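Side-chain contact in phosphoribosyltransferase (Thermus thermophilus, PDB 1WD5), which is of unknown function but probably acts as a type I phosphoribosyltransferase, a kind of glycosyltransferase: residues E107-V112 against V194-V199. Residues are numbered along the deposited sequence; the frame is centred on the assembly and turned at random.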
loop_
_atom_site.group_PDB
_atom_site.type_symbol
_atom_site.label_atom_id
_atom_site.label_comp_id
_atom_site.label_asym_id
_atom_site.label_seq_id
_atom_site.Cartn_x
_atom_site.Cartn_y
_atom_site.Cartn_z
ATOM N N GLU A 107 2.593 -2.197 16.301
ATOM C CA GLU A 107 3.538 -2.561 17.356
ATOM C C GLU A 107 4.095 -3.963 17.150
ATOM O O GLU A 107 5.298 -4.179 17.287
ATOM C CB GLU A 107 2.884 -2.482 18.746
ATOM C CG GLU A 107 2.311 -1.114 19.105
ATOM C CD GLU A 107 1.907 -1.001 20.578
ATOM O OE1 GLU A 107 1.459 -2.013 21.160
ATOM O OE2 GLU A 107 2.026 0.108 21.147
ATOM N N ARG A 108 3.234 -4.921 16.819
ATOM C CA ARG A 108 3.725 -6.279 16.626
ATOM C C ARG A 108 4.580 -6.437 15.380
ATOM O O ARG A 108 5.546 -7.195 15.391
ATOM C CB ARG A 108 2.573 -7.295 16.628
ATOM C CG ARG A 108 1.426 -7.021 15.690
ATOM C CD ARG A 108 0.195 -7.813 16.147
ATOM N NE ARG A 108 -1.012 -7.448 15.405
ATOM C CZ ARG A 108 -2.253 -7.688 15.821
ATOM N NH1 ARG A 108 -2.463 -8.295 16.983
ATOM N NH2 ARG A 108 -3.285 -7.316 15.074
ATOM N N TYR A 109 4.246 -5.728 14.306
ATOM C CA TYR A 109 5.051 -5.823 13.091
ATOM C C TYR A 109 6.419 -5.175 13.332
ATOM O O TYR A 109 7.451 -5.710 12.923
ATOM C CB TYR A 109 4.367 -5.114 11.916
ATOM C CG TYR A 109 3.154 -5.817 11.322
ATOM C CD1 TYR A 109 2.448 -5.235 10.268
ATOM C CD2 TYR A 109 2.718 -7.053 11.799
ATOM C CE1 TYR A 109 1.345 -5.858 9.701
ATOM C CE2 TYR A 109 1.609 -7.693 11.235
ATOM C CZ TYR A 109 0.929 -7.085 10.186
ATOM O OH TYR A 109 -0.163 -7.694 9.606
ATOM N N ARG A 110 6.429 -4.027 14.002
ATOM C CA ARG A 110 7.682 -3.324 14.262
ATOM C C ARG A 110 8.578 -4.055 15.247
ATOM O O ARG A 110 9.778 -3.797 15.306
ATOM C CB ARG A 110 7.411 -1.895 14.744
ATOM C CG ARG A 110 6.845 -0.983 13.651
ATOM C CD ARG A 110 7.734 -1.012 12.414
ATOM N NE ARG A 110 7.135 -0.367 11.244
ATOM C CZ ARG A 110 7.394 -0.731 9.991
ATOM N NH1 ARG A 110 8.233 -1.730 9.761
ATOM N NH2 ARG A 110 6.829 -0.099 8.970
ATOM N N ARG A 111 8.001 -4.970 16.019
ATOM C CA ARG A 111 8.793 -5.733 16.968
ATOM C C ARG A 111 9.684 -6.733 16.225
ATOM O O ARG A 111 10.771 -7.066 16.695
ATOM C CB ARG A 111 7.882 -6.467 17.945
ATOM C CG ARG A 111 8.618 -7.262 19.015
ATOM C CD ARG A 111 7.684 -7.536 20.178
ATOM N NE ARG A 111 7.229 -6.284 20.770
ATOM C CZ ARG A 111 5.966 -6.021 21.095
ATOM N NH1 ARG A 111 5.024 -6.929 20.883
ATOM N NH2 ARG A 111 5.645 -4.847 21.626
ATOM N N VAL A 112 9.227 -7.202 15.065
ATOM C CA VAL A 112 10.001 -8.162 14.277
ATOM C C VAL A 112 10.799 -7.538 13.128
ATOM O O VAL A 112 11.737 -8.151 12.625
ATOM C CB VAL A 112 9.098 -9.280 13.696
ATOM C CG1 VAL A 112 8.410 -10.026 14.819
ATOM C CG2 VAL A 112 8.068 -8.689 12.750
ATOM N N VAL A 194 -3.987 -14.742 4.430
ATOM C CA VAL A 194 -2.630 -14.428 4.882
ATOM C C VAL A 194 -2.823 -13.779 6.255
ATOM O O VAL A 194 -3.326 -12.660 6.357
ATOM C CB VAL A 194 -1.923 -13.446 3.920
ATOM C CG1 VAL A 194 -0.582 -13.007 4.511
ATOM C CG2 VAL A 194 -1.692 -14.123 2.564
ATOM N N THR A 195 -2.441 -14.496 7.309
ATOM C CA THR A 195 -2.620 -14.019 8.680
ATOM C C THR A 195 -1.538 -13.050 9.152
ATOM O O THR A 195 -0.492 -12.905 8.515
ATOM C CB THR A 195 -2.625 -15.195 9.665
ATOM O OG1 THR A 195 -1.312 -15.758 9.715
ATOM C CG2 THR A 195 -3.604 -16.283 9.213
ATOM N N ASP A 196 -1.796 -12.394 10.281
ATOM C CA ASP A 196 -0.821 -11.469 10.843
ATOM C C ASP A 196 0.457 -12.256 11.126
ATOM O O ASP A 196 1.563 -11.737 10.950
ATOM C CB ASP A 196 -1.347 -10.836 12.138
ATOM C CG ASP A 196 -2.344 -9.713 11.882
ATOM O OD1 ASP A 196 -2.025 -8.785 11.105
ATOM O OD2 ASP A 196 -3.445 -9.748 12.467
ATOM N N GLU A 197 0.310 -13.508 11.557
ATOM C CA GLU A 197 1.479 -14.335 11.835
ATOM C C GLU A 197 2.239 -14.605 10.538
ATOM O O GLU A 197 3.468 -14.679 10.540
ATOM C CB GLU A 197 1.082 -15.661 12.490
ATOM C CG GLU A 197 0.384 -15.514 13.836
ATOM C CD GLU A 197 0.516 -16.759 14.704
ATOM O OE1 GLU A 197 0.586 -17.875 14.142
ATOM O OE2 GLU A 197 0.539 -16.619 15.949
ATOM N N ASP A 198 1.516 -14.758 9.429
ATOM C CA ASP A 198 2.183 -14.982 8.146
ATOM C C ASP A 198 2.965 -13.721 7.761
ATOM O O ASP A 198 4.080 -13.806 7.253
ATOM C CB ASP A 198 1.173 -15.322 7.042
ATOM C CG ASP A 198 0.495 -16.669 7.257
ATOM O OD1 ASP A 198 1.135 -17.583 7.821
ATOM O OD2 ASP A 198 -0.676 -16.821 6.846
ATOM N N VAL A 199 2.384 -12.550 8.006
ATOM C CA VAL A 199 3.069 -11.303 7.681
ATOM C C VAL A 199 4.310 -11.161 8.552
ATOM O O VAL A 199 5.363 -10.754 8.070
ATOM C CB VAL A 199 2.161 -10.075 7.889
ATOM C CG1 VAL A 199 2.972 -8.790 7.715
ATOM C CG2 VAL A 199 1.009 -10.106 6.878
#
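Tyr-109 lays one face of its ring against the methyl CG1 of Val-199, a CH-pi contact joining helix 88-112 to the first turn of the C-terminal helix 196-204 in this phosphoribosyltransferase fold. Val-199 CG1 sits 3.9 Å from the centroid of the Tyr-109 ring, 23° off the normal, and is displaced toward the rim, where it comes 3.6 Å from Tyr-109 CZ. The same ring ends in a hydroxyl that donates to Asp-196 OD1, with OH and OD1 2.6 Å apart; the bond uses the anti lone pair of OD1, and ring and carboxylate planes stand 59° apart. Asp-196 CG lies anti to its own carbonyl carbon (chi1 -78°), which carries the carboxylate toward helix 88-112. A phenylalanine in place of Tyr-109 would probably keep the contact with Val-199 but leave Asp-196 OD1 without its hydroxyl donor. Arg-105, one turn before Arg-108 and Tyr-109, forms a salt bridge through NE to Asp-196 OD1, so the acid draws charge and hydrogen bonding from one helix. Val-51 and Leu-53 of strand 48-59 also touch the tyrosine, tying the pair to the sheet. At the N-cap position just before Asp-196, Thr-195 forms a capping box with Asp-198: Asp-198 N donates to Thr-195 OG1, and Thr-195 N to Asp-198 OD2 (both 3.0 Å). Arg-108 adds charge attraction alone, its NH2 lying 3.6 Å from Asp-196 OD2, which stands well out of the guanidinium plane.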